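Local coordinates for oligopeptide ABC transporter OppAIV (Borrelia burgdorferi B31, PDB 4GL8), which probably binds oligopeptides outside the cytoplasmic membrane and delivers them to an ABC transporter, and holds a bound peptide in this crystal, at residues A[89-94]-A[171-176]; A[284-289]-A[333-338]. All blocks are in the same frame, centred on the assembly; numbering follows the deposited sequence.

Contact 1: A[89-94]-A[171-176]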
loop_
_atom_site.group_PDB
_atom_site.type_symbol
_atom_site.label_atom_id
_atom_site.label_comp_id
_atom_site.label_asym_id
_atom_site.label_seq_id
_atom_site.Cartn_x
_atom_site.Cartn_y
_atom_site.Cartn_z
ATOM N N VAL A 89 14.848 5.847 -21.223
ATOM C CA VAL A 89 14.834 4.470 -20.719
ATOM C C VAL A 89 15.968 4.123 -19.787
ATOM O O VAL A 89 15.837 3.177 -19.045
ATOM C CB VAL A 89 14.749 3.406 -21.829
ATOM C CG1 VAL A 89 13.539 3.632 -22.697
ATOM C CG2 VAL A 89 16.013 3.329 -22.665
ATOM N N VAL A 90 17.083 4.860 -19.833
ATOM C CA VAL A 90 18.283 4.519 -19.046
ATOM C C VAL A 90 18.539 5.521 -17.949
ATOM O O VAL A 90 18.862 6.678 -18.217
ATOM C CB VAL A 90 19.544 4.425 -19.926
ATOM C CG1 VAL A 90 20.713 3.828 -19.124
ATOM C CG2 VAL A 90 19.276 3.573 -21.159
ATOM N N TYR A 91 18.388 5.075 -16.712
ATOM C CA TYR A 91 18.607 5.908 -15.525
ATOM C C TYR A 91 19.914 5.537 -14.883
ATOM O O TYR A 91 20.230 4.344 -14.737
ATOM C CB TYR A 91 17.511 5.688 -14.478
ATOM C CG TYR A 91 16.204 6.285 -14.863
ATOM C CD1 TYR A 91 15.481 5.767 -15.915
ATOM C CD2 TYR A 91 15.686 7.362 -14.179
ATOM C CE1 TYR A 91 14.273 6.310 -16.287
ATOM C CE2 TYR A 91 14.479 7.918 -14.541
ATOM C CZ TYR A 91 13.772 7.388 -15.596
ATOM O OH TYR A 91 12.553 7.905 -15.957
ATOM N N THR A 92 20.668 6.558 -14.484
ATOM C CA THR A 92 22.020 6.370 -13.969
ATOM C C THR A 92 22.052 7.126 -12.639
ATOM O O THR A 92 21.916 8.358 -12.608
ATOM C CB THR A 92 23.077 6.870 -14.999
ATOM O OG1 THR A 92 22.881 6.207 -16.270
ATOM C CG2 THR A 92 24.531 6.629 -14.530
ATOM N N PHE A 93 22.176 6.370 -11.545
ATOM C CA PHE A 93 22.205 6.908 -10.193
ATOM C C PHE A 93 23.647 7.008 -9.662
ATOM O O PHE A 93 24.434 6.054 -9.736
ATOM C CB PHE A 93 21.331 6.028 -9.281
ATOM C CG PHE A 93 19.910 5.970 -9.719
ATOM C CD1 PHE A 93 19.018 6.980 -9.356
ATOM C CD2 PHE A 93 19.469 4.969 -10.560
ATOM C CE1 PHE A 93 17.721 6.973 -9.809
ATOM C CE2 PHE A 93 18.147 4.943 -11.004
ATOM C CZ PHE A 93 17.285 5.955 -10.650
ATOM N N HIS A 94 23.979 8.187 -9.136
ATOM C CA HIS A 94 25.298 8.454 -8.539
ATOM C C HIS A 94 25.139 8.390 -7.035
ATOM O O HIS A 94 24.431 9.217 -6.453
ATOM C CB HIS A 94 25.807 9.828 -8.981
ATOM C CG HIS A 94 25.785 10.005 -10.456
ATOM N ND1 HIS A 94 26.767 9.478 -11.281
ATOM C CD2 HIS A 94 24.880 10.596 -11.269
ATOM C CE1 HIS A 94 26.471 9.758 -12.542
ATOM N NE2 HIS A 94 25.328 10.429 -12.564
ATOM N N PRO A 171 7.455 8.006 -16.637
ATOM C CA PRO A 171 7.663 9.255 -15.904
ATOM C C PRO A 171 7.549 9.097 -14.400
ATOM O O PRO A 171 8.160 9.865 -13.671
ATOM C CB PRO A 171 6.540 10.178 -16.426
ATOM C CG PRO A 171 6.095 9.557 -17.719
ATOM C CD PRO A 171 6.241 8.082 -17.486
ATOM N N TYR A 172 6.787 8.107 -13.944
ATOM C CA TYR A 172 6.680 7.827 -12.508
ATOM C C TYR A 172 7.715 6.826 -11.963
ATOM O O TYR A 172 7.668 6.448 -10.802
ATOM C CB TYR A 172 5.267 7.318 -12.183
ATOM C CG TYR A 172 4.792 6.246 -13.110
ATOM C CD1 TYR A 172 4.101 6.573 -14.260
ATOM C CD2 TYR A 172 5.065 4.906 -12.861
ATOM C CE1 TYR A 172 3.674 5.594 -15.139
ATOM C CE2 TYR A 172 4.620 3.915 -13.721
ATOM C CZ TYR A 172 3.924 4.277 -14.863
ATOM O OH TYR A 172 3.500 3.327 -15.749
ATOM N N PHE A 173 8.648 6.363 -12.777
ATOM C CA PHE A 173 9.698 5.450 -12.244
ATOM C C PHE A 173 10.451 5.987 -10.998
ATOM O O PHE A 173 10.622 5.284 -9.986
ATOM C CB PHE A 173 10.706 5.114 -13.330
ATOM C CG PHE A 173 11.808 4.216 -12.867
ATOM C CD1 PHE A 173 11.522 2.948 -12.384
ATOM C CD2 PHE A 173 13.128 4.640 -12.898
ATOM C CE1 PHE A 173 12.531 2.113 -11.952
ATOM C CE2 PHE A 173 14.145 3.808 -12.464
ATOM C CZ PHE A 173 13.835 2.534 -11.998
ATOM N N LEU A 174 10.925 7.216 -11.046
ATOM C CA LEU A 174 11.623 7.755 -9.878
ATOM C C LEU A 174 10.780 7.641 -8.586
ATOM O O LEU A 174 11.274 7.244 -7.532
ATOM C CB LEU A 174 12.081 9.210 -10.113
ATOM C CG LEU A 174 13.045 9.445 -11.285
ATOM C CD1 LEU A 174 13.235 10.920 -11.630
ATOM C CD2 LEU A 174 14.400 8.818 -10.969
ATOM N N ASP A 175 9.501 7.965 -8.665
ATOM C CA ASP A 175 8.672 7.968 -7.468
ATOM C C ASP A 175 8.469 6.525 -6.956
ATOM O O ASP A 175 8.338 6.271 -5.769
ATOM C CB ASP A 175 7.343 8.652 -7.771
ATOM C CG ASP A 175 6.569 8.927 -6.539
ATOM O OD1 ASP A 175 7.054 9.706 -5.699
ATOM O OD2 ASP A 175 5.491 8.341 -6.391
ATOM N N MET A 176 8.540 5.603 -7.896
ATOM C CA MET A 176 8.426 4.170 -7.707
ATOM C C MET A 176 9.584 3.595 -6.879
ATOM O O MET A 176 9.410 2.629 -6.125
ATOM C CB MET A 176 8.412 3.588 -9.125
ATOM C CG MET A 176 8.023 2.172 -9.324
ATOM S SD MET A 176 7.621 1.994 -11.094
ATOM C CE MET A 176 6.610 0.549 -10.864
HETATM O O HOH W 1 10.717 8.728 -13.782
#

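Contact 2: A[284-289]-A[333-338]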
loop_
_atom_site.group_PDB
_atom_site.type_symbol
_atom_site.label_atom_id
_atom_site.label_comp_id
_atom_site.label_asym_id
_atom_site.label_seq_id
_atom_site.Cartn_x
_atom_site.Cartn_y
_atom_site.Cartn_z
ATOM N N GLY A 284 -7.141 13.774 2.971
ATOM C CA GLY A 284 -7.381 12.917 1.829
ATOM C C GLY A 284 -6.056 12.278 1.377
ATOM O O GLY A 284 -5.072 12.983 1.166
ATOM N N ILE A 285 -6.020 10.956 1.244
ATOM C CA ILE A 285 -4.785 10.283 0.784
ATOM C C ILE A 285 -5.008 9.503 -0.512
ATOM O O ILE A 285 -6.146 9.316 -0.925
ATOM C CB ILE A 285 -4.180 9.363 1.872
ATOM C CG1 ILE A 285 -5.208 8.361 2.395
ATOM C CG2 ILE A 285 -3.632 10.198 3.037
ATOM C CD1 ILE A 285 -4.575 7.225 3.191
ATOM N N ASN A 286 -3.917 9.056 -1.151
ATOM C CA ASN A 286 -4.002 8.271 -2.370
ATOM C C ASN A 286 -4.269 6.817 -2.054
ATOM O O ASN A 286 -3.458 5.921 -2.336
ATOM C CB ASN A 286 -2.725 8.407 -3.172
ATOM C CG ASN A 286 -2.663 9.712 -3.945
ATOM O OD1 ASN A 286 -3.682 10.361 -4.182
ATOM N ND2 ASN A 286 -1.461 10.102 -4.339
ATOM N N SER A 287 -5.440 6.565 -1.520
ATOM C CA SER A 287 -5.750 5.255 -1.012
ATOM C C SER A 287 -7.251 5.047 -1.170
ATOM O O SER A 287 -8.003 6.004 -1.073
ATOM C CB SER A 287 -5.297 5.208 0.443
ATOM O OG SER A 287 -5.113 3.895 0.850
ATOM N N THR A 288 -7.673 3.823 -1.481
ATOM C CA THR A 288 -9.059 3.516 -1.743
ATOM C C THR A 288 -9.583 2.442 -0.808
ATOM O O THR A 288 -8.837 1.605 -0.302
ATOM C CB THR A 288 -9.306 3.019 -3.201
ATOM O OG1 THR A 288 -8.609 1.796 -3.463
ATOM C CG2 THR A 288 -8.899 4.086 -4.246
ATOM N N SER A 289 -10.901 2.457 -0.636
ATOM C CA SER A 289 -11.637 1.377 0.024
ATOM C C SER A 289 -12.550 0.698 -1.011
ATOM O O SER A 289 -13.298 1.358 -1.736
ATOM C CB SER A 289 -12.449 1.923 1.202
ATOM O OG SER A 289 -13.462 0.995 1.622
ATOM N N ALA A 333 -12.196 3.549 -9.235
ATOM C CA ALA A 333 -11.156 2.620 -8.781
ATOM C C ALA A 333 -9.821 3.307 -8.457
ATOM O O ALA A 333 -8.939 2.710 -7.855
ATOM C CB ALA A 333 -10.941 1.570 -9.861
ATOM N N THR A 334 -9.634 4.537 -8.922
ATOM C CA THR A 334 -8.387 5.262 -8.676
ATOM C C THR A 334 -8.688 6.629 -8.071
ATOM O O THR A 334 -9.733 7.196 -8.321
ATOM C CB THR A 334 -7.601 5.518 -9.973
ATOM O OG1 THR A 334 -8.259 6.535 -10.715
ATOM C CG2 THR A 334 -7.510 4.255 -10.855
ATOM N N PRO A 335 -7.750 7.166 -7.283
ATOM C CA PRO A 335 -7.840 8.572 -6.964
ATOM C C PRO A 335 -7.576 9.387 -8.234
ATOM O O PRO A 335 -7.169 8.815 -9.255
ATOM C CB PRO A 335 -6.717 8.793 -5.962
ATOM C CG PRO A 335 -6.248 7.443 -5.551
ATOM C CD PRO A 335 -6.578 6.523 -6.668
ATOM N N ASP A 336 -7.825 10.693 -8.156
ATOM C CA ASP A 336 -7.449 11.634 -9.211
ATOM C C ASP A 336 -5.993 12.036 -9.034
ATOM O O ASP A 336 -5.494 12.072 -7.910
ATOM C CB ASP A 336 -8.323 12.885 -9.161
ATOM C CG ASP A 336 -9.770 12.621 -9.578
ATOM O OD1 ASP A 336 -10.070 11.726 -10.415
ATOM O OD2 ASP A 336 -10.624 13.334 -9.044
ATOM N N TYR A 337 -5.310 12.295 -10.144
ATOM C CA TYR A 337 -3.929 12.820 -10.141
ATOM C C TYR A 337 -3.877 13.973 -11.135
ATOM O O TYR A 337 -4.809 14.160 -11.903
ATOM C CB TYR A 337 -2.888 11.748 -10.530
ATOM C CG TYR A 337 -2.925 10.512 -9.681
ATOM C CD1 TYR A 337 -1.998 10.317 -8.659
ATOM C CD2 TYR A 337 -3.908 9.519 -9.889
ATOM C CE1 TYR A 337 -2.041 9.168 -7.882
ATOM C CE2 TYR A 337 -3.955 8.367 -9.121
ATOM C CZ TYR A 337 -3.038 8.203 -8.112
ATOM O OH TYR A 337 -3.097 7.096 -7.328
ATOM N N ILE A 338 -2.793 14.741 -11.101
ATOM C CA ILE A 338 -2.622 15.920 -11.963
ATOM C C ILE A 338 -2.936 15.619 -13.439
ATOM O O ILE A 338 -3.614 16.399 -14.108
ATOM C CB ILE A 338 -1.177 16.508 -11.813
ATOM C CG1 ILE A 338 -0.954 17.763 -12.688
ATOM C CG2 ILE A 338 -0.103 15.465 -12.127
ATOM C CD1 ILE A 338 -0.946 19.061 -11.904
HETATM O O HOH W 2 -9.805 1.123 -5.747
#

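Contact 1: A[89-94]-A[171-176]
Tyr-91 and Phe-173 form a T-shaped (edge-to-face) pair where a short helix packs on an antiparallel five-stranded sheet. Strand 90-95 is the middle strand of that sheet. Phe-173 and Leu-174 of helix 173-176 pack on Tyr-91 and Phe-93 of the strand. The ring centroids of Tyr-91 and Phe-173 lie 5.0 Å apart and the planes meet at 67°. Phe-173 CD2 sits over the centre of the Tyr-91 ring, 3.7 Å above its plane. With chi1 at 179°, the Phe-173 side chain extends away from its own N, and its ring reaches the strand.

The aliphatic contacts come from one branch of Leu-174. Leu-174 CD2 lies 3.7 Å from Tyr-91 CE2. Leu-174 CD2 also meets the edge of the Phe-93 ring, near its plane, 4.0 Å from Phe-93 CE1. Phe-173 CE2 reaches that edge too, so Phe-93 meets both helix residues rim first. Trp-82 and Ile-84 of strand 74-84 and Val-135 of helix 129-135 enlarge the apolar cluster.

The polar link is a single water. It bonds to Tyr-91 OH, accepts from Leu-174 N, and donates weakly to Pro-171 O. The water oxygen lies 3.0 Å from Tyr-91 OH and 3.1 Å from Leu-174 N.

Contact 2: A[284-289]-A[333-338]
The flat amide of Asn-286, the central residue of an inverse gamma turn, lies obliquely against the ring of Tyr-337, their planes 45° apart. Asn-286 ND2 is 3.7 Å from Tyr-337 CE1. On the oxygen side of the amide, Asn-286 OD1 packs 3.9 Å from Pro-335 CB. Pro-335 CG comes to 4.0 Å from Asn-286 CA, against the corner of the chain.

At that corner strand 280-285 gives way to strand 287-293. A weak hydrogen bond from Ser-287 N to Ile-285 O closes the turn. The facing segment 333-338 is an irregular loop of this solute-binding protein. Phe-437 of helix 435-438 packs on Thr-288, Pro-335 and Tyr-337, so it touches both segments. Ser-287 packs against a side chain of the bound peptide, which puts the corner beside the ligand.

Within the loop, Thr-334 OG1 donates to Pro-335 O from above the carbonyl plane, 38° out of it. Arg-332 hydrogen-bonds to Thr-334 OG1 through NH2 and forms a salt bridge with Asp-336 OD1 through NH1.

At chi1 63°, Thr-288 turns CG2 onto the loop, 3.9 Å from Ala-333 O. Thr-288 OG1 reaches the loop through a water, 2.7 Å away, which donates to Ala-333 O.

How the contacts relate
The two contacts follow one another along the chain and neither nest nor cross. From the N terminus, contact 1 closes first. It brings the chain back after 76 residues, placing helix 173-176 against the central strand of the five-stranded antiparallel sheet. Contact 2 opens more than a hundred residues later. It closes a loop of 43 residues, which includes helices 303-311 and 315-323, and ties the corner between strands 280-285 and 287-293 to the loop before helix 351-361. The centres of contact 1 and contact 2 are about 23 Å apart. The nearest atoms of contact 1 and contact 2 are about 7 Å apart, without touching. Contact 1 is buried; contact 2 is partly buried.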